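PDB 5V01: competence damage-inducible protein A from Klebsiella pneumoniae subsp. pneumoniae MGH 78578, which is of unknown function but belongs to the CinA family, some of whose members deamidate nicotinamide mononucleotide. Local coordinates for residues A52-A55 and A56-T60; V87-A90 and C91-M95; V154-A157 and V158-A161; L162-L165 and S166-A170. All blocks are in the same frame, centred on the assembly; numbering follows the deposited sequence.

Following the chain from the N terminus, contact 1 comes first: it closes the tight turn that carries the chain from helix 43-50 into strand 58-64, outermost in this chain. Contact 2 forms the first turn of helix 89-103, some 25 Å away between centres and on the opposite side of the chain's centre. Contacts 3 and 4 adjoin each other, with centres 13 Å apart, and cover the middle and last turns of helix 150-169. All four are local and run in series, so none nests within or crosses another. Contacts 2, 3 and 4 sample helices packed on the central mixed sheet, contact 2 meeting strands 107-113 and 128-135, as do contacts 3 and 4 between them.

Contact 1 of 4, residues A52-A55 and A56-T60; sequences ADTA and AFYDT
Thr54 and Phe57 meet through backbone and ring together, at the tight turn that leads into strand 58-64. The hydrogen bonds come first. Ala56 N donates to Asp53 O at 2.9 Å, and Phe57 N donates to Thr54 O at 2.9 Å with a nearly straight N-H (166°), so two beta-turns overlap. Each donor sits well above the plane of its carbonyl. Tyr58 N also reaches Thr54 O, but that bond is weak, bent to 130°.

The same oxygen also packs on the Phe57 ring. Thr54 O lies over one face of it, 3.6 Å from Phe57 CD2 and offset toward the rim. With chi1 at 65°, CG of Phe57 is tucked between its own backbone N and carbonyl carbon, which folds the ring back under the turn; its CE2 then lies 3.6 Å from Thr54 CA.

Apolar contact comes from the methyl of Thr54, whose CG2 runs alongside Tyr58 at 3.9 Å from CD1. The Thr54 hydroxyl pairs chiefly with Gln51 O, just past helix 43-50, with Leu48 O of that helix also within hydrogen-bonding reach. Tyr58 OH pairs with Thr35 OG1. Phe65 of the second subunit packs on Thr54.

One carbonyl oxygen thus takes a good N-H bond and a weak second while resting against a ring, consistent with a compact turn that places Phe57 and Tyr58 against helix 43-50.

Contact 2 of 4, residues V87-A90 and C91-M95; sequences VSEA and CVQEM
Gln93 lies back over Glu89, one turn earlier in helix 89-103, and its side chain can be followed outward. CB sits 3.6 Å from Glu89 O. CG comes closer, 3.3 Å from that same oxygen, because chi1 of -72° places it beside the backbone N and so back toward the preceding turn. Beyond CG the chain is extended, and CD is 4.0 Å from Glu89 CG. At the tip the amide lies almost parallel to the Glu89 carboxylate, the planes stacked and only 10° apart. NE2 is 3.9 Å from Glu89 CG, a packing contact. Gln93 OE1 accepts a hydrogen bond from a water oxygen at 2.9 Å, and that water also donates weakly to Ala90 O, a loose bridge between the amide and the backbone. The same Glu89 carboxylate is held through OE2, bonded to Thr141 OG1.

Below this pair the helix starts. Ser88 is the N-cap: its OG accepts from Cys91 N at 3.1 Å, answering an amide that has no carbonyl of an earlier helical turn to bond. Its hydroxyl also bonds to Ser85 O. Regular i to i+4 bonds follow, with Val92 N reaching Ser88 O at 3.1 Å, almost straight at 172°.

The segment sits between two layers. Ala90 and Cys91 touch helix 78-84, and both carboxylate oxygens of Glu94 reach the same region through Thr80 OG1 and Arg77 N. Val92 and Met95 lie against the sheet, Val92 on Trp130 and Ala132 of strand 128-135 and Met95 on strand 107-113.

Contact 3 of 4, residues V154-A157 and V158-A161; sequences VAKA and VRYA
Lys156 and Arg159 run side by side on the outer face of helix 150-169, pointing the same way. In the Arg159 conformer described here, one of two deposited, NH2 lies 4.0 Å from CG of Lys156, and one face of the guanidinium looks onto Lys156 CA. A bend at chi3 (52°) turns the group back over the helix. There a water donates to Lys156 O at 2.8 Å and weakly accepts from Arg159 NH2.

Along the helix, side-chain carbons lie against carbonyls of the previous turn. Val158 CG2 is 3.3 Å from Val154 O, and Tyr160 CB is 3.4 Å from Lys156 O. That Lys156 oxygen receives both the water and Tyr160 N, the latter at 2.9 Å. Regular i to i+4 bonds give the underlying frame, for instance Val158 N to Val154 O at 3.0 Å.

A second shell meets the ends. In this conformer Arg159 NH2 forms a salt bridge with Asp11, and Lys156 NZ bonds to Ala147 O, separate partners that probably ease the proximity of the like charges, Lys156 NZ and Arg159 NH2 being 6.2 Å apart. Tyr160 meets Phe131 edge-to-face (T-shaped), while Ala157 and Ala161 touch the same Phe131, and Val158 leans on Asn43 and Leu44 of helix 43-50.

The arrangement is that of an amphipathic helix packed on a mixed sheet in an alpha/beta domain of the CinA family, with Ala157, Val158, Tyr160 and Ala161 buried and Lys156 and Arg159 on the more open side.

Contact 4 of 4, residues L162-L165 and S166-A170; sequences LAAL and SEKLA. With NA (sodium ion), chain E.
The backbone O atoms of Leu162 to Leu165 accept in turn the N atoms of Ser166 to Leu169, Ser166 N lying 2.9 Å from Leu162 O, the regular ladder of an alpha-helix in the last turns of helix 150-169. Leu165 and Leu169 make the main apolar contact. They cross at an angle, with CG of Leu165 3.9 Å from CD1 of Leu169, and the Leu169 CG also rests 3.4 Å from Leu165 O. Leu165 CG stands opposite its backbone N (chi1 177°) and Leu169 CG beside its own (chi1 -74°), which brings the two branched ends together, and both press on Ile107 of strand 107-113 and on helix 15-29.

Lys168 takes another face. Its CG passes 3.3 Å from Ala164 O, and its CE packs near CB of Ala164, before a bend at chi4 carries NZ to a salt bridge with Glu140; the lysine also makes a cation-pi contact with Trp133.

Near the C-terminal end Ala170 N bonds to Glu167 O, three residues back. Ser166 O is a ligand of a sodium ion, 2.3 Å from the metal, with two waters, at 2.4 and 2.8 Å, also bound to it.

Contact 1 of 4, residues A52-A55 and A56-T60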
loop_
_atom_site.group_PDB
_atom_site.type_symbol
_atom_site.label_atom_id
_atom_site.label_comp_id
_atom_site.label_asym_id
_atom_site.label_seq_id
_atom_site.Cartn_x
_atom_site.Cartn_y
_atom_site.Cartn_z
ATOM N N ALA A 52 -3.159 -11.276 -11.299
ATOM C CA ALA A 52 -2.808 -10.948 -12.711
ATOM C C ALA A 52 -3.587 -9.840 -13.444
ATOM O O ALA A 52 -3.058 -9.177 -14.366
ATOM C CB ALA A 52 -2.903 -12.207 -13.552
ATOM N N ASP A 53 -4.841 -9.660 -13.081
ATOM C CA ASP A 53 -5.698 -8.733 -13.816
ATOM C C ASP A 53 -6.162 -7.643 -12.853
ATOM O O ASP A 53 -7.324 -7.243 -12.857
ATOM C CB ASP A 53 -6.879 -9.504 -14.396
ATOM C CG ASP A 53 -7.640 -8.735 -15.482
ATOM O OD1 ASP A 53 -7.087 -7.822 -16.145
ATOM O OD2 ASP A 53 -8.825 -9.079 -15.678
ATOM N N THR A 54 -5.230 -7.177 -12.020
ATOM C CA THR A 54 -5.528 -6.197 -10.972
ATOM C C THR A 54 -6.413 -5.038 -11.429
ATOM O O THR A 54 -7.401 -4.712 -10.801
ATOM C CB THR A 54 -4.228 -5.609 -10.429
ATOM O OG1 THR A 54 -3.393 -6.658 -9.972
ATOM C CG2 THR A 54 -4.501 -4.670 -9.273
ATOM N N ALA A 55 -6.064 -4.442 -12.560
ATOM C CA ALA A 55 -6.739 -3.233 -13.014
ATOM C C ALA A 55 -8.219 -3.453 -13.314
ATOM O O ALA A 55 -8.984 -2.503 -13.334
ATOM C CB ALA A 55 -6.043 -2.683 -14.236
ATOM N N ALA A 56 -8.612 -4.706 -13.547
ATOM C CA ALA A 56 -10.009 -5.048 -13.784
ATOM C C ALA A 56 -10.886 -4.940 -12.531
ATOM O O ALA A 56 -12.127 -4.957 -12.643
ATOM C CB ALA A 56 -10.113 -6.446 -14.374
ATOM N N PHE A 57 -10.267 -4.857 -11.349
ATOM C CA PHE A 57 -11.046 -4.790 -10.098
ATOM C C PHE A 57 -10.505 -3.903 -8.984
ATOM O O PHE A 57 -11.148 -3.761 -7.957
ATOM C CB PHE A 57 -11.276 -6.199 -9.529
ATOM C CG PHE A 57 -10.016 -6.890 -9.108
ATOM C CD1 PHE A 57 -9.507 -6.734 -7.828
ATOM C CD2 PHE A 57 -9.291 -7.643 -10.024
ATOM C CE1 PHE A 57 -8.322 -7.366 -7.467
ATOM C CE2 PHE A 57 -8.128 -8.273 -9.664
ATOM C CZ PHE A 57 -7.622 -8.112 -8.393
ATOM N N TYR A 58 -9.325 -3.315 -9.160
ATOM C CA TYR A 58 -8.647 -2.596 -8.063
ATOM C C TYR A 58 -7.738 -1.555 -8.637
ATOM O O TYR A 58 -6.994 -1.822 -9.595
ATOM C CB TYR A 58 -7.791 -3.587 -7.263
ATOM C CG TYR A 58 -7.001 -2.998 -6.096
ATOM C CD1 TYR A 58 -5.707 -2.542 -6.254
ATOM C CD2 TYR A 58 -7.551 -2.944 -4.839
ATOM C CE1 TYR A 58 -4.995 -2.026 -5.185
ATOM C CE2 TYR A 58 -6.865 -2.449 -3.771
ATOM C CZ TYR A 58 -5.581 -1.977 -3.933
ATOM O OH TYR A 58 -4.878 -1.510 -2.849
ATOM N N ASP A 59 -7.756 -0.370 -8.057
ATOM C CA ASP A 59 -6.694 0.557 -8.414
ATOM C C ASP A 59 -6.151 1.465 -7.345
ATOM O O ASP A 59 -5.123 2.039 -7.612
ATOM C CB ASP A 59 -7.083 1.359 -9.640
ATOM C CG ASP A 59 -8.347 2.124 -9.445
ATOM O OD1 ASP A 59 -8.466 2.780 -8.412
ATOM O OD2 ASP A 59 -9.218 2.081 -10.343
ATOM N N THR A 60 -6.760 1.532 -6.155
ATOM C CA THR A 60 -6.284 2.423 -5.110
ATOM C C THR A 60 -6.142 1.728 -3.762
ATOM O O THR A 60 -7.087 1.103 -3.277
ATOM C CB THR A 60 -7.244 3.613 -4.972
ATOM O OG1 THR A 60 -7.313 4.318 -6.220
ATOM C CG2 THR A 60 -6.807 4.595 -3.875
#

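Contact 2 of 4, residues V87-A90 and C91-M95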
loop_
_atom_site.group_PDB
_atom_site.type_symbol
_atom_site.label_atom_id
_atom_site.label_comp_id
_atom_site.label_asym_id
_atom_site.label_seq_id
_atom_site.Cartn_x
_atom_site.Cartn_y
_atom_site.Cartn_z
ATOM N N VAL A 87 -6.776 1.467 16.900
ATOM C CA VAL A 87 -7.102 0.035 16.884
ATOM C C VAL A 87 -8.442 -0.105 17.566
ATOM O O VAL A 87 -8.544 -0.315 18.774
ATOM C CB VAL A 87 -5.988 -0.809 17.521
ATOM C CG1 VAL A 87 -6.367 -2.290 17.546
ATOM C CG2 VAL A 87 -4.693 -0.633 16.756
ATOM N N SER A 88 -9.476 0.066 16.760
ATOM C CA SER A 88 -10.845 0.113 17.251
ATOM C C SER A 88 -11.818 -0.067 16.110
ATOM O O SER A 88 -11.514 0.190 14.931
ATOM C CB SER A 88 -11.125 1.456 17.947
ATOM O OG SER A 88 -11.105 2.547 17.017
ATOM N N GLU A 89 -13.007 -0.520 16.470
ATOM C CA GLU A 89 -14.122 -0.557 15.539
ATOM C C GLU A 89 -14.388 0.808 14.887
ATOM O O GLU A 89 -14.545 0.900 13.677
ATOM C CB GLU A 89 -15.385 -1.050 16.246
ATOM C CG GLU A 89 -16.532 -1.273 15.285
ATOM C CD GLU A 89 -17.781 -1.832 15.923
ATOM O OE1 GLU A 89 -18.144 -1.379 17.011
ATOM O OE2 GLU A 89 -18.419 -2.689 15.302
ATOM N N ALA A 90 -14.450 1.873 15.691
ATOM C CA ALA A 90 -14.782 3.186 15.158
ATOM C C ALA A 90 -13.755 3.673 14.142
ATOM O O ALA A 90 -14.107 4.238 13.109
ATOM C CB ALA A 90 -14.931 4.196 16.280
ATOM N N CYS A 91 -12.485 3.412 14.417
ATOM C CA CYS A 91 -11.444 3.828 13.480
ATOM C C CYS A 91 -11.530 3.071 12.166
ATOM O O CYS A 91 -11.488 3.697 11.107
ATOM C CB CYS A 91 -10.074 3.645 14.066
ATOM S SG CYS A 91 -8.771 4.202 12.923
ATOM N N VAL A 92 -11.655 1.745 12.209
ATOM C CA VAL A 92 -11.725 1.004 10.942
ATOM C C VAL A 92 -12.985 1.372 10.152
ATOM O O VAL A 92 -12.964 1.414 8.926
ATOM C CB VAL A 92 -11.531 -0.540 11.058
ATOM C CG1 VAL A 92 -10.095 -0.872 11.425
ATOM C CG2 VAL A 92 -12.552 -1.214 11.965
ATOM N N GLN A 93 -14.099 1.654 10.853
ATOM C CA GLN A 93 -15.286 2.173 10.143
ATOM C C GLN A 93 -14.947 3.452 9.382
ATOM O O GLN A 93 -15.239 3.569 8.190
ATOM C CB GLN A 93 -16.447 2.442 11.100
ATOM C CG GLN A 93 -17.091 1.193 11.629
ATOM C CD GLN A 93 -18.034 1.436 12.782
ATOM O OE1 GLN A 93 -17.866 2.379 13.562
ATOM N NE2 GLN A 93 -19.028 0.580 12.901
ATOM N N GLU A 94 -14.329 4.411 10.071
ATOM C CA GLU A 94 -14.024 5.685 9.431
ATOM C C GLU A 94 -12.954 5.550 8.341
ATOM O O GLU A 94 -13.035 6.216 7.303
ATOM C CB GLU A 94 -13.637 6.739 10.466
ATOM C CG GLU A 94 -14.819 7.156 11.342
ATOM C CD GLU A 94 -14.488 8.258 12.316
ATOM O OE1 GLU A 94 -13.469 8.910 12.148
ATOM O OE2 GLU A 94 -15.264 8.510 13.258
ATOM N N MET A 95 -11.965 4.682 8.569
ATOM C CA MET A 95 -10.954 4.410 7.520
ATOM C C MET A 95 -11.626 3.867 6.261
ATOM O O MET A 95 -11.318 4.305 5.146
ATOM C CB MET A 95 -9.915 3.395 8.002
ATOM C CG MET A 95 -8.932 3.921 9.000
ATOM S SD MET A 95 -7.820 2.676 9.667
ATOM C CE MET A 95 -6.801 2.318 8.252
HETATM O O HOH W 1 -17.286 5.182 13.558
#

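Contact 3 of 4, residues V154-A157 and V158-A161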
loop_
_atom_site.group_PDB
_atom_site.type_symbol
_atom_site.label_atom_id
_atom_site.label_comp_id
_atom_site.label_asym_id
_atom_site.label_seq_id
_atom_site.Cartn_x
_atom_site.Cartn_y
_atom_site.Cartn_z
ATOM N N VAL A 154 0.864 -10.099 10.528
ATOM C CA VAL A 154 0.532 -9.392 9.296
ATOM C C VAL A 154 0.027 -10.354 8.212
ATOM O O VAL A 154 -0.985 -10.097 7.558
ATOM C CB VAL A 154 1.736 -8.533 8.819
ATOM C CG1 VAL A 154 1.556 -8.047 7.394
ATOM C CG2 VAL A 154 1.973 -7.356 9.765
ATOM N N ALA A 155 0.743 -11.455 8.003
ATOM C CA ALA A 155 0.371 -12.405 6.947
ATOM C C ALA A 155 -1.011 -13.016 7.254
ATOM O O ALA A 155 -1.851 -13.145 6.371
ATOM C CB ALA A 155 1.424 -13.494 6.800
ATOM N N LYS A 156 -1.236 -13.364 8.520
ATOM C CA LYS A 156 -2.544 -13.898 8.932
ATOM C C LYS A 156 -3.675 -12.904 8.724
ATOM O O LYS A 156 -4.780 -13.271 8.330
ATOM C CB LYS A 156 -2.501 -14.331 10.392
ATOM C CG LYS A 156 -1.707 -15.614 10.631
ATOM C CD LYS A 156 -1.608 -15.910 12.118
ATOM C CE LYS A 156 -0.971 -17.270 12.375
ATOM N NZ LYS A 156 -0.839 -17.529 13.829
ATOM N N ALA A 157 -3.405 -11.639 9.023
ATOM C CA ALA A 157 -4.429 -10.610 8.904
ATOM C C ALA A 157 -4.786 -10.350 7.448
ATOM O O ALA A 157 -5.943 -10.207 7.097
ATOM C CB ALA A 157 -3.951 -9.324 9.561
ATOM N N VAL A 158 -3.782 -10.319 6.581
ATOM C CA VAL A 158 -4.036 -10.177 5.153
ATOM C C VAL A 158 -4.880 -11.358 4.631
ATOM O O VAL A 158 -5.868 -11.158 3.919
ATOM C CB VAL A 158 -2.702 -10.087 4.360
ATOM C CG1 VAL A 158 -2.946 -10.238 2.856
ATOM C CG2 VAL A 158 -1.997 -8.752 4.671
ATOM N N ARG A 159 -4.494 -12.578 5.000
ATOM C CA ARG A 159 -5.223 -13.772 4.573
ATOM C C ARG A 159 -6.673 -13.732 5.087
ATOM O O ARG A 159 -7.614 -14.037 4.349
ATOM C CB ARG A 159 -4.501 -15.026 5.068
ATOM C CG ARG A 159 -4.612 -16.261 4.193
ATOM C CD ARG A 159 -3.778 -17.368 4.820
ATOM N NE ARG A 159 -4.140 -17.546 6.225
ATOM C CZ ARG A 159 -3.344 -18.040 7.165
ATOM N NH1 ARG A 159 -2.112 -18.434 6.866
ATOM N NH2 ARG A 159 -3.788 -18.149 8.410
ATOM N N TYR A 160 -6.855 -13.328 6.341
ATOM C CA TYR A 160 -8.203 -13.266 6.926
ATOM C C TYR A 160 -9.057 -12.240 6.190
ATOM O O TYR A 160 -10.220 -12.484 5.890
ATOM C CB TYR A 160 -8.125 -12.923 8.417
ATOM C CG TYR A 160 -9.470 -12.954 9.083
ATOM C CD1 TYR A 160 -10.039 -14.163 9.416
ATOM C CD2 TYR A 160 -10.206 -11.795 9.309
ATOM C CE1 TYR A 160 -11.282 -14.231 9.989
ATOM C CE2 TYR A 160 -11.454 -11.869 9.884
ATOM C CZ TYR A 160 -11.986 -13.092 10.209
ATOM O OH TYR A 160 -13.227 -13.203 10.782
ATOM N N ALA A 161 -8.486 -11.068 5.932
ATOM C CA ALA A 161 -9.228 -10.032 5.221
ATOM C C ALA A 161 -9.758 -10.534 3.886
ATOM O O ALA A 161 -10.903 -10.269 3.512
ATOM C CB ALA A 161 -8.383 -8.791 5.013
HETATM O O HOH W 2 -5.785 -15.870 8.770
#

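Contact 4 of 4, residues L162-L165 and S166-A170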
loop_
_atom_site.group_PDB
_atom_site.type_symbol
_atom_site.label_atom_id
_atom_site.label_comp_id
_atom_site.label_asym_id
_atom_site.label_seq_id
_atom_site.Cartn_x
_atom_site.Cartn_y
_atom_site.Cartn_z
ATOM N N LEU A 162 -8.895 -11.264 3.172
ATOM C CA LEU A 162 -9.239 -11.782 1.863
ATOM C C LEU A 162 -10.226 -12.953 1.938
ATOM O O LEU A 162 -11.122 -13.048 1.104
ATOM C CB LEU A 162 -7.986 -12.197 1.091
ATOM C CG LEU A 162 -7.065 -11.039 0.683
ATOM C CD1 LEU A 162 -5.680 -11.584 0.309
ATOM C CD2 LEU A 162 -7.666 -10.221 -0.450
ATOM N N ALA A 163 -10.006 -13.870 2.883
ATOM C CA ALA A 163 -10.894 -15.030 3.031
ATOM C C ALA A 163 -12.297 -14.552 3.395
ATOM O O ALA A 163 -13.295 -15.041 2.848
ATOM C CB ALA A 163 -10.360 -15.990 4.070
ATOM N N ALA A 164 -12.381 -13.583 4.302
ATOM C CA ALA A 164 -13.698 -13.046 4.685
ATOM C C ALA A 164 -14.358 -12.312 3.512
ATOM O O ALA A 164 -15.561 -12.418 3.263
ATOM C CB ALA A 164 -13.573 -12.134 5.884
ATOM N N LEU A 165 -13.551 -11.552 2.757
ATOM C CA LEU A 165 -14.066 -10.892 1.564
ATOM C C LEU A 165 -14.621 -11.918 0.563
ATOM O O LEU A 165 -15.688 -11.699 -0.004
ATOM C CB LEU A 165 -12.965 -10.079 0.893
ATOM C CG LEU A 165 -13.384 -9.408 -0.426
ATOM C CD1 LEU A 165 -14.514 -8.407 -0.204
ATOM C CD2 LEU A 165 -12.198 -8.757 -1.125
ATOM N N SER A 166 -13.892 -13.025 0.356
ATOM C CA SER A 166 -14.321 -14.091 -0.573
ATOM C C SER A 166 -15.698 -14.655 -0.204
ATOM O O SER A 166 -16.572 -14.847 -1.081
ATOM C CB SER A 166 -13.254 -15.207 -0.704
ATOM O OG SER A 166 -13.243 -16.173 0.352
ATOM N N GLU A 167 -15.888 -14.860 1.098
ATOM C CA GLU A 167 -17.160 -15.302 1.647
ATOM C C GLU A 167 -18.258 -14.280 1.424
ATOM O O GLU A 167 -19.349 -14.614 0.959
ATOM C CB GLU A 167 -17.006 -15.685 3.119
ATOM C CG GLU A 167 -18.155 -16.451 3.748
ATOM C CD GLU A 167 -19.369 -15.628 4.078
ATOM O OE1 GLU A 167 -19.311 -14.382 4.147
ATOM O OE2 GLU A 167 -20.422 -16.263 4.265
ATOM N N LYS A 168 -17.955 -13.017 1.727
ATOM C CA LYS A 168 -18.941 -11.968 1.571
ATOM C C LYS A 168 -19.379 -11.755 0.138
ATOM O O LYS A 168 -20.568 -11.535 -0.115
ATOM C CB LYS A 168 -18.480 -10.661 2.211
ATOM C CG LYS A 168 -18.379 -10.765 3.727
ATOM C CD LYS A 168 -17.654 -9.600 4.375
ATOM C CE LYS A 168 -17.151 -9.907 5.782
ATOM N NZ LYS A 168 -18.255 -10.264 6.680
ATOM N N LEU A 169 -18.450 -11.901 -0.810
ATOM C CA LEU A 169 -18.768 -11.741 -2.219
ATOM C C LEU A 169 -19.771 -12.767 -2.715
ATOM O O LEU A 169 -20.478 -12.486 -3.658
ATOM C CB LEU A 169 -17.502 -11.786 -3.081
ATOM C CG LEU A 169 -16.654 -10.508 -2.992
ATOM C CD1 LEU A 169 -15.246 -10.732 -3.526
ATOM C CD2 LEU A 169 -17.335 -9.366 -3.723
ATOM N N ALA A 170 -19.821 -13.932 -2.062
ATOM C CA ALA A 170 -20.758 -14.981 -2.440
ATOM C C ALA A 170 -22.213 -14.678 -2.013
ATOM O O ALA A 170 -23.114 -15.422 -2.388
ATOM C CB ALA A 170 -20.287 -16.312 -1.874
HETATM NA NA NA E . -16.588 -15.536 -3.251
HETATM O O HOH W 3 -14.591 -14.355 -3.984
HETATM O O HOH W 4 -15.935 -17.422 -5.181
#